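HI1317 (Haemophilus influenzae, PDB 1JOV) probably catalyses the interconversion of the alpha and beta anomers of D-glucose 6-phosphate, as a member of the glucose-6-phosphate 1-epimerase family. Local coordinates at residues R109-L114 and E122-M127; H134-H139 and S261-I266; E142-A147 and H253-F258. All blocks are in the same frame, centred on the assembly; numbering follows the deposited sequence.

Contact 1 (R109-L114 and E122-M127)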
loop_
_atom_site.group_PDB
_atom_site.type_symbol
_atom_site.label_atom_id
_atom_site.label_comp_id
_atom_site.label_asym_id
_atom_site.label_seq_id
_atom_site.Cartn_x
_atom_site.Cartn_y
_atom_site.Cartn_z
ATOM N N ARG A 109 -17.185 4.082 0.560
ATOM C CA ARG A 109 -16.546 3.150 1.530
ATOM C C ARG A 109 -16.606 1.729 1.018
ATOM O O ARG A 109 -17.677 1.264 0.732
ATOM C CB ARG A 109 -17.256 3.205 2.889
ATOM C CG ARG A 109 -16.507 2.317 3.964
ATOM C CD ARG A 109 -17.203 2.386 5.411
ATOM N NE ARG A 109 -16.456 1.526 6.379
ATOM C CZ ARG A 109 -15.533 1.943 7.243
ATOM N NH1 ARG A 109 -15.286 3.258 7.387
ATOM N NH2 ARG A 109 -14.918 1.033 8.027
ATOM N N LEU A 110 -15.447 1.005 0.902
ATOM C CA LEU A 110 -15.452 -0.420 0.513
ATOM C C LEU A 110 -14.833 -1.187 1.684
ATOM O O LEU A 110 -13.859 -0.662 2.310
ATOM C CB LEU A 110 -14.452 -0.581 -0.649
ATOM C CG LEU A 110 -14.836 0.243 -1.914
ATOM C CD1 LEU A 110 -13.750 -0.177 -3.006
ATOM C CD2 LEU A 110 -16.269 0.031 -2.372
ATOM N N GLU A 111 -15.373 -2.367 1.963
ATOM C CA GLU A 111 -14.823 -3.232 3.053
ATOM C C GLU A 111 -14.544 -4.567 2.430
ATOM O O GLU A 111 -15.330 -5.043 1.634
ATOM C CB GLU A 111 -15.775 -3.446 4.264
ATOM C CG GLU A 111 -16.006 -2.062 4.901
ATOM C CD GLU A 111 -16.870 -2.149 6.162
ATOM O OE1 GLU A 111 -17.167 -3.286 6.620
ATOM O OE2 GLU A 111 -17.262 -1.076 6.687
ATOM N N PHE A 112 -13.423 -5.139 2.784
ATOM C CA PHE A 112 -12.970 -6.441 2.307
ATOM C C PHE A 112 -12.741 -7.326 3.488
ATOM O O PHE A 112 -12.335 -6.859 4.545
ATOM C CB PHE A 112 -11.665 -6.250 1.516
ATOM C CG PHE A 112 -11.881 -5.365 0.322
ATOM C CD1 PHE A 112 -12.336 -5.911 -0.854
ATOM C CD2 PHE A 112 -11.657 -3.984 0.398
ATOM C CE1 PHE A 112 -12.529 -5.120 -1.951
ATOM C CE2 PHE A 112 -11.859 -3.186 -0.721
ATOM C CZ PHE A 112 -12.292 -3.754 -1.888
ATOM N N GLU A 113 -12.981 -8.634 3.356
ATOM C CA GLU A 113 -12.668 -9.532 4.476
ATOM C C GLU A 113 -11.850 -10.760 3.960
ATOM O O GLU A 113 -12.015 -11.144 2.786
ATOM C CB GLU A 113 -13.945 -10.041 5.130
ATOM C CG GLU A 113 -14.683 -8.860 5.853
ATOM C CD GLU A 113 -16.073 -9.233 6.276
ATOM O OE1 GLU A 113 -16.758 -9.880 5.449
ATOM O OE2 GLU A 113 -16.438 -8.952 7.421
ATOM N N LEU A 114 -11.004 -11.269 4.852
ATOM C CA LEU A 114 -10.171 -12.447 4.573
ATOM C C LEU A 114 -10.612 -13.533 5.551
ATOM O O LEU A 114 -10.778 -13.267 6.789
ATOM C CB LEU A 114 -8.687 -12.152 4.848
ATOM C CG LEU A 114 -7.739 -13.371 4.679
ATOM C CD1 LEU A 114 -7.898 -13.800 3.239
ATOM C CD2 LEU A 114 -6.332 -12.882 5.072
ATOM N N GLU A 122 -10.561 -13.740 9.387
ATOM C CA GLU A 122 -9.185 -13.632 9.804
ATOM C C GLU A 122 -8.725 -12.146 9.858
ATOM O O GLU A 122 -7.958 -11.759 10.717
ATOM C CB GLU A 122 -8.267 -14.461 8.871
ATOM C CG GLU A 122 -6.826 -14.387 9.294
ATOM C CD GLU A 122 -6.040 -15.369 8.378
ATOM O OE1 GLU A 122 -6.607 -16.477 8.025
ATOM O OE2 GLU A 122 -4.914 -15.043 7.969
ATOM N N ALA A 123 -9.224 -11.319 8.916
ATOM C CA ALA A 123 -8.767 -9.913 8.833
ATOM C C ALA A 123 -9.786 -9.142 8.009
ATOM O O ALA A 123 -10.620 -9.693 7.253
ATOM C CB ALA A 123 -7.331 -9.801 8.212
ATOM N N LYS A 124 -9.699 -7.843 8.148
ATOM C CA LYS A 124 -10.589 -6.957 7.422
ATOM C C LYS A 124 -9.784 -5.806 6.788
ATOM O O LYS A 124 -8.754 -5.431 7.338
ATOM C CB LYS A 124 -11.668 -6.435 8.368
ATOM C CG LYS A 124 -12.748 -5.564 7.727
ATOM C CD LYS A 124 -13.929 -5.389 8.655
ATOM C CE LYS A 124 -13.544 -4.693 9.956
ATOM N NZ LYS A 124 -14.734 -4.309 10.758
ATOM N N VAL A 125 -10.212 -5.235 5.699
ATOM C CA VAL A 125 -9.604 -3.987 5.211
ATOM C C VAL A 125 -10.737 -3.069 4.842
ATOM O O VAL A 125 -11.678 -3.470 4.143
ATOM C CB VAL A 125 -8.705 -4.179 3.967
ATOM C CG1 VAL A 125 -8.423 -2.846 3.310
ATOM C CG2 VAL A 125 -7.402 -4.876 4.347
ATOM N N SER A 126 -10.653 -1.815 5.302
ATOM C CA SER A 126 -11.626 -0.858 4.809
ATOM C C SER A 126 -10.897 0.227 4.037
ATOM O O SER A 126 -9.791 0.615 4.352
ATOM C CB SER A 126 -12.407 -0.106 5.947
ATOM O OG SER A 126 -11.521 0.606 6.792
ATOM N N MET A 127 -11.580 0.801 3.064
ATOM C CA MET A 127 -11.013 1.884 2.298
ATOM C C MET A 127 -12.077 2.970 2.148
ATOM O O MET A 127 -13.162 2.647 1.742
ATOM C CB MET A 127 -10.598 1.424 0.884
ATOM C CG MET A 127 -9.576 0.242 0.966
ATOM S SD MET A 127 -9.168 -0.267 -0.758
ATOM C CE MET A 127 -8.172 -1.740 -0.386
HETATM O O HOH W 1 -14.640 -1.266 9.227
HETATM O O HOH W 2 -16.904 -3.699 9.364
#
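Leu110, Phe112 and Leu114 form hydrogen-bonded pairs with Met127, Val125 and Ala123, holding strands 109-114 and 122-127 antiparallel with their axes 4.6 Å apart at closest approach. The pairing is regular until its far end, where a classic beta bulge sets both Glu122 and Ala123 against Leu114. There Leu114 O accepts two bonds, a short one from Glu122 N (2.6 Å) and a longer one from Ala123 N (3.3 Å). Glu122 then runs alongside Leu114, its OE2 near Leu114 CD2, and its carboxylate is claimed by a salt bridge from Arg94.

On the face of Phe112 and Met127 the two side chains cross at about a right angle. Met127 SD lies 5.2 Å from the centroid of the Phe112 ring and 66° off its normal, an oblique Met-aromatic contact made at Phe112 CE2. Ile35 of strand 31-36 packs on both, so this side of the hairpin is buried against the next sheet.

The face of Glu111 and Ser126 is polar. With CG anti to the backbone N (chi1 -175°) and the chain extended to NE, Arg109 runs along the sheet face toward Glu111 and bonds its OE2 from NE at 2.7 Å, close to the guanidinium plane and through the anti lone pair of the carboxylate. One face of the same guanidinium lies over Ser126 CB, 3.5 Å from Arg109 NH2. A water donates to the other oxygen, Glu111 OE1, at 2.8 Å; in the conformer described, and so only tentatively, it also accepts from Lys124 NZ. Both carboxylate oxygens of Glu111 are thus engaged, which would restrict its rotation, and the salt bridge from Arg109 would probably favour its ionised form.

Contact 2 (H134-H139 and S261-I266)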
loop_
_atom_site.group_PDB
_atom_site.type_symbol
_atom_site.label_atom_id
_atom_site.label_comp_id
_atom_site.label_asym_id
_atom_site.label_seq_id
_atom_site.Cartn_x
_atom_site.Cartn_y
_atom_site.Cartn_z
ATOM N N HIS A 134 -8.486 6.714 2.966
ATOM C CA HIS A 134 -8.113 6.190 4.275
ATOM C C HIS A 134 -8.222 4.657 4.255
ATOM O O HIS A 134 -9.326 4.121 4.144
ATOM C CB HIS A 134 -9.047 6.797 5.345
ATOM C CG HIS A 134 -8.584 6.533 6.751
ATOM N ND1 HIS A 134 -9.245 7.023 7.862
ATOM C CD2 HIS A 134 -7.526 5.833 7.222
ATOM C CE1 HIS A 134 -8.614 6.639 8.954
ATOM N NE2 HIS A 134 -7.565 5.912 8.602
ATOM N N LEU A 135 -7.128 3.945 4.352
ATOM C CA LEU A 135 -7.087 2.510 4.296
ATOM C C LEU A 135 -6.722 1.923 5.680
ATOM O O LEU A 135 -5.677 2.280 6.221
ATOM C CB LEU A 135 -6.011 2.174 3.298
ATOM C CG LEU A 135 -5.902 0.753 2.865
ATOM C CD1 LEU A 135 -5.220 0.670 1.514
ATOM C CD2 LEU A 135 -5.158 -0.066 3.893
ATOM N N THR A 136 -7.549 1.076 6.222
ATOM C CA THR A 136 -7.317 0.503 7.562
ATOM C C THR A 136 -7.311 -1.003 7.480
ATOM O O THR A 136 -8.157 -1.567 6.783
ATOM C CB THR A 136 -8.464 0.877 8.512
ATOM O OG1 THR A 136 -8.512 2.292 8.642
ATOM C CG2 THR A 136 -8.253 0.255 9.876
ATOM N N PHE A 137 -6.372 -1.636 8.144
ATOM C CA PHE A 137 -6.288 -3.074 8.212
ATOM C C PHE A 137 -6.550 -3.513 9.659
ATOM O O PHE A 137 -5.971 -2.920 10.556
ATOM C CB PHE A 137 -4.885 -3.619 7.788
ATOM C CG PHE A 137 -4.629 -5.075 8.088
ATOM C CD1 PHE A 137 -4.976 -6.049 7.169
ATOM C CD2 PHE A 137 -4.086 -5.508 9.298
ATOM C CE1 PHE A 137 -4.791 -7.416 7.436
ATOM C CE2 PHE A 137 -3.892 -6.856 9.589
ATOM C CZ PHE A 137 -4.244 -7.833 8.657
ATOM N N THR A 138 -7.394 -4.528 9.910
ATOM C CA THR A 138 -7.633 -5.038 11.262
ATOM C C THR A 138 -7.404 -6.504 11.234
ATOM O O THR A 138 -7.911 -7.252 10.359
ATOM C CB THR A 138 -9.112 -4.810 11.704
ATOM O OG1 THR A 138 -9.409 -3.394 11.528
ATOM C CG2 THR A 138 -9.257 -5.177 13.238
ATOM N N HIS A 139 -6.793 -6.945 12.312
ATOM C CA HIS A 139 -6.428 -8.320 12.561
ATOM C C HIS A 139 -7.418 -9.036 13.491
ATOM O O HIS A 139 -7.655 -8.531 14.565
ATOM C CB HIS A 139 -5.077 -8.195 13.305
ATOM C CG HIS A 139 -4.602 -9.406 14.012
ATOM N ND1 HIS A 139 -4.533 -10.663 13.450
ATOM C CD2 HIS A 139 -4.100 -9.530 15.270
ATOM C CE1 HIS A 139 -3.985 -11.493 14.332
ATOM N NE2 HIS A 139 -3.778 -10.844 15.455
ATOM N N SER A 261 -6.184 -2.362 14.934
ATOM C CA SER A 261 -5.969 -1.984 13.565
ATOM C C SER A 261 -4.780 -1.080 13.335
ATOM O O SER A 261 -4.191 -0.530 14.315
ATOM C CB SER A 261 -7.229 -1.308 13.056
ATOM O OG SER A 261 -7.414 -0.187 13.863
ATOM N N LEU A 262 -4.412 -0.875 12.074
ATOM C CA LEU A 262 -3.416 0.090 11.751
ATOM C C LEU A 262 -3.915 0.694 10.450
ATOM O O LEU A 262 -4.523 0.010 9.627
ATOM C CB LEU A 262 -2.014 -0.508 11.707
ATOM C CG LEU A 262 -1.535 -1.166 10.399
ATOM C CD1 LEU A 262 -0.030 -1.374 10.425
ATOM C CD2 LEU A 262 -2.247 -2.500 10.176
ATOM N N SER A 263 -3.683 1.993 10.259
ATOM C CA SER A 263 -4.159 2.579 9.046
ATOM C C SER A 263 -3.325 3.731 8.579
ATOM O O SER A 263 -2.423 4.183 9.286
ATOM C CB SER A 263 -5.586 3.073 9.234
ATOM O OG SER A 263 -5.643 4.134 10.172
ATOM N N VAL A 264 -3.650 4.212 7.381
ATOM C CA VAL A 264 -2.994 5.378 6.785
ATOM C C VAL A 264 -4.024 6.186 6.016
ATOM O O VAL A 264 -4.935 5.657 5.359
ATOM C CB VAL A 264 -1.804 4.992 5.875
ATOM C CG1 VAL A 264 -2.286 4.208 4.670
ATOM C CG2 VAL A 264 -1.020 6.235 5.453
ATOM N N GLU A 265 -3.844 7.451 6.136
ATOM C CA GLU A 265 -4.662 8.399 5.398
ATOM C C GLU A 265 -3.732 9.141 4.424
ATOM O O GLU A 265 -2.773 9.804 4.822
ATOM C CB GLU A 265 -5.331 9.441 6.354
ATOM C CG GLU A 265 -6.232 10.421 5.647
ATOM C CD GLU A 265 -6.749 11.576 6.564
ATOM O OE1 GLU A 265 -7.755 11.351 7.273
ATOM O OE2 GLU A 265 -6.144 12.684 6.536
ATOM N N ILE A 266 -3.994 8.970 3.134
ATOM C CA ILE A 266 -3.246 9.553 2.001
ATOM C C ILE A 266 -3.969 10.750 1.362
ATOM O O ILE A 266 -5.183 10.705 1.122
ATOM C CB ILE A 266 -2.991 8.459 0.925
ATOM C CG1 ILE A 266 -2.698 7.108 1.588
ATOM C CG2 ILE A 266 -1.838 8.872 0.022
ATOM C CD1 ILE A 266 -2.066 6.098 0.659
#
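His134 lays its imidazole across to strand 261-266 edge first, and NE2 shares a hydrogen bond of 3.1 Å with Ser263 OG lying in the ring plane. With CG opposite the backbone N (chi1 -169°), the ring swings toward the neighbouring strand, where CD2 also comes within 3.2 Å of Val264 O. Glu265 CB sits 4.2 Å above one face of this ring, displaced toward its rim, while the ring of His218 from strand 211-218 meets it as well.

Further along the same face, Thr136 straddles two serines. Its OG1 approaches Ser263 CB at 3.1 Å, and its CG2 turns the other way to Ser261 CB at 3.7 Å. Thr138 OG1 meets Ser261 CB from the next position.

Hydrophobic side chains occupy the reverse face. Leu262 and Phe137 cross at a slant, Leu262 CD2 touching Phe137 CD2 at 3.6 Å and also packing on CB. The ring is further enclosed by Leu149, Val125 and Trp96. Between the strands, Leu135 and Phe137 exchange paired backbone bonds with Val264 and Leu262; the straightest is Phe137 N to Leu262 O, at 174°.

The apolar face packs on Leu149 of strand 145-154, in the other sheet, as sheets pack in a beta sandwich, consistent with the galactose mutarotase-like fold of aldose 1-epimerases; Leu262 lies about 8 Å, side chain to side chain, from the predicted active-site Glu248.

Contact 3 (E142-A147 and H253-F258)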
loop_
_atom_site.group_PDB
_atom_site.type_symbol
_atom_site.label_atom_id
_atom_site.label_comp_id
_atom_site.label_asym_id
_atom_site.label_seq_id
_atom_site.Cartn_x
_atom_site.Cartn_y
_atom_site.Cartn_z
ATOM N N GLU A 142 -5.286 -15.472 15.291
ATOM C CA GLU A 142 -5.146 -16.370 16.429
ATOM C C GLU A 142 -4.023 -16.000 17.316
ATOM O O GLU A 142 -4.042 -16.281 18.513
ATOM C CB GLU A 142 -4.982 -17.820 15.974
ATOM C CG GLU A 142 -6.194 -18.312 15.170
ATOM C CD GLU A 142 -6.045 -19.723 14.622
ATOM O OE1 GLU A 142 -5.009 -20.381 14.887
ATOM O OE2 GLU A 142 -6.982 -20.176 13.926
ATOM N N GLU A 143 -3.030 -15.377 16.773
ATOM C CA GLU A 143 -1.933 -14.955 17.602
ATOM C C GLU A 143 -1.520 -13.550 17.272
ATOM O O GLU A 143 -1.925 -12.956 16.282
ATOM C CB GLU A 143 -0.754 -15.909 17.455
ATOM C CG GLU A 143 -0.842 -17.183 18.289
ATOM C CD GLU A 143 0.405 -18.032 18.127
ATOM O OE1 GLU A 143 0.676 -18.474 16.992
ATOM O OE2 GLU A 143 1.115 -18.248 19.146
ATOM N N SER A 144 -0.648 -13.042 18.104
ATOM C CA SER A 144 -0.113 -11.728 17.838
ATOM C C SER A 144 0.482 -11.743 16.452
ATOM O O SER A 144 1.043 -12.741 16.015
ATOM C CB SER A 144 0.925 -11.317 18.878
ATOM O OG SER A 144 0.615 -11.878 20.143
ATOM N N ALA A 145 0.367 -10.657 15.758
ATOM C CA ALA A 145 0.839 -10.573 14.381
ATOM C C ALA A 145 1.576 -9.300 14.037
ATOM O O ALA A 145 1.372 -8.245 14.674
ATOM C CB ALA A 145 -0.319 -10.737 13.423
ATOM N N GLN A 146 2.397 -9.374 13.010
ATOM C CA GLN A 146 2.950 -8.176 12.397
ATOM C C GLN A 146 2.092 -7.825 11.194
ATOM O O GLN A 146 1.447 -8.688 10.616
ATOM C CB GLN A 146 4.348 -8.465 11.896
ATOM C CG GLN A 146 5.358 -8.933 12.954
ATOM C CD GLN A 146 6.692 -9.270 12.285
ATOM O OE1 GLN A 146 6.773 -10.271 11.524
ATOM N NE2 GLN A 146 7.757 -8.550 12.647
ATOM N N ALA A 147 2.074 -6.541 10.820
ATOM C CA ALA A 147 1.378 -6.187 9.599
ATOM C C ALA A 147 2.014 -4.955 9.038
ATOM O O ALA A 147 2.711 -4.156 9.736
ATOM C CB ALA A 147 -0.061 -5.945 9.905
ATOM N N HIS A 253 7.702 -4.331 15.325
ATOM C CA HIS A 253 8.214 -4.714 16.666
ATOM C C HIS A 253 7.122 -4.565 17.746
ATOM O O HIS A 253 7.270 -5.175 18.817
ATOM C CB HIS A 253 9.436 -3.850 17.031
ATOM C CG HIS A 253 10.563 -3.965 16.066
ATOM N ND1 HIS A 253 11.069 -5.194 15.702
ATOM C CD2 HIS A 253 11.201 -3.048 15.314
ATOM C CE1 HIS A 253 12.018 -5.019 14.803
ATOM N NE2 HIS A 253 12.133 -3.728 14.561
ATOM N N HIS A 254 6.080 -3.813 17.478
ATOM C CA HIS A 254 4.940 -3.718 18.367
ATOM C C HIS A 254 3.906 -4.568 17.664
ATOM O O HIS A 254 3.372 -4.171 16.644
ATOM C CB HIS A 254 4.489 -2.284 18.595
ATOM C CG HIS A 254 3.315 -2.184 19.610
ATOM N ND1 HIS A 254 3.240 -2.993 20.731
ATOM C CD2 HIS A 254 2.212 -1.406 19.626
ATOM C CE1 HIS A 254 2.135 -2.719 21.385
ATOM N NE2 HIS A 254 1.484 -1.772 20.743
ATOM N N LEU A 255 3.617 -5.769 18.200
ATOM C CA LEU A 255 2.652 -6.675 17.504
ATOM C C LEU A 255 1.235 -6.211 17.556
ATOM O O LEU A 255 0.890 -5.328 18.390
ATOM C CB LEU A 255 2.746 -8.046 18.090
ATOM C CG LEU A 255 4.112 -8.738 17.939
ATOM C CD1 LEU A 255 4.075 -10.231 18.413
ATOM C CD2 LEU A 255 4.628 -8.640 16.544
ATOM N N LEU A 256 0.373 -6.778 16.668
ATOM C CA LEU A 256 -1.057 -6.499 16.702
ATOM C C LEU A 256 -1.753 -7.619 17.390
ATOM O O LEU A 256 -1.478 -8.816 17.095
ATOM C CB LEU A 256 -1.643 -6.472 15.288
ATOM C CG LEU A 256 -1.262 -5.250 14.527
ATOM C CD1 LEU A 256 -1.514 -5.471 12.975
ATOM C CD2 LEU A 256 -2.100 -4.021 14.924
ATOM N N GLU A 257 -2.695 -7.295 18.287
ATOM C CA GLU A 257 -3.480 -8.286 18.935
ATOM C C GLU A 257 -4.896 -8.286 18.304
ATOM O O GLU A 257 -5.264 -7.328 17.598
ATOM C CB GLU A 257 -3.511 -8.078 20.480
ATOM C CG GLU A 257 -2.239 -8.457 21.219
ATOM C CD GLU A 257 -1.749 -9.896 21.017
ATOM O OE1 GLU A 257 -2.529 -10.870 21.058
ATOM O OE2 GLU A 257 -0.528 -10.063 20.860
ATOM N N PHE A 258 -5.693 -9.284 18.690
ATOM C CA PHE A 258 -7.007 -9.472 18.100
ATOM C C PHE A 258 -7.778 -8.135 18.113
ATOM O O PHE A 258 -7.793 -7.502 19.144
ATOM C CB PHE A 258 -7.737 -10.529 18.882
ATOM C CG PHE A 258 -9.051 -10.886 18.336
ATOM C CD1 PHE A 258 -10.183 -10.169 18.730
ATOM C CD2 PHE A 258 -9.226 -11.989 17.429
ATOM C CE1 PHE A 258 -11.458 -10.484 18.251
ATOM C CE2 PHE A 258 -10.538 -12.251 16.971
ATOM C CZ PHE A 258 -11.635 -11.509 17.379
#
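Ala147 and Leu256 meet at the buried end of the contact, where Ala147 CB presses on Leu256 CD1 at 3.4 Å, tighter than usual van der Waals contact. Leu256 puts its CG anti to its own carbonyl carbon (chi1 -73°), and CB lies beside Ala145 O while CD1 extends to the alanine methyl. Leu262 packs on both residues, and Phe137 and His139 close in from strand 133-139. Next to this packing the backbones join: Leu256 N gives Ala145 O a nearly straight bond of 2.7 Å, and Ala145 N returns one to Leu256 O at 2.9 Å.

These two bonds make Ala145 and Leu256 a single antiparallel hydrogen-bonded pair, a short bridge between the start of strand 145-154 and strand 255-256. The chain has just turned a corner at His253 and His254 after strand 244-251, and Arg251 binds the carbonyl oxygens of His254 and Leu255 across the bend.

The outward side is made by exposed side chains and is looser, though not throughout. Leu255 spreads its two methyl groups over Ser144 and Gln146: CD1 meets Ser144 CB at 3.4 Å, itself a tight pair, whereas CD2 meets Gln146 CG at an easier 3.7 Å, the two chains slanting past each other. The amide of Gln146 turns elsewhere, OE1 accepting from Phe80 N and NE2 donating to Ile252 O. Glu257, also exposed, bends at chi2 (-56°) to bring its carboxylate back toward Ser144, but the modelled atoms are too close there for any bond to be trusted. The Phe258 ring meets that of Tyr140 edge-to-face.

How the contacts relate
From the N terminus, contact 1 comes first and closes the short hairpin of strands 107-115 and 121-129. The next strand, 133-139, lies beside 121-129 in the same sheet, so contacts 1 and 2 are joined directly: Ser126 N and Lys124 N probably bond to Thr136 O and Thr138 O. Contact 2 spans a loop of 121 residues, bringing strand 261-268 near the C terminus back against 133-139. Contact 3 nests inside that loop, tying the start of strand 145-154, in another sheet, to strand 255-256, which follows the corner and precedes 261-268. His139 CD2 packs on Leu256 O, linking contacts 2 and 3, whereas contacts 1 and 3 do not touch.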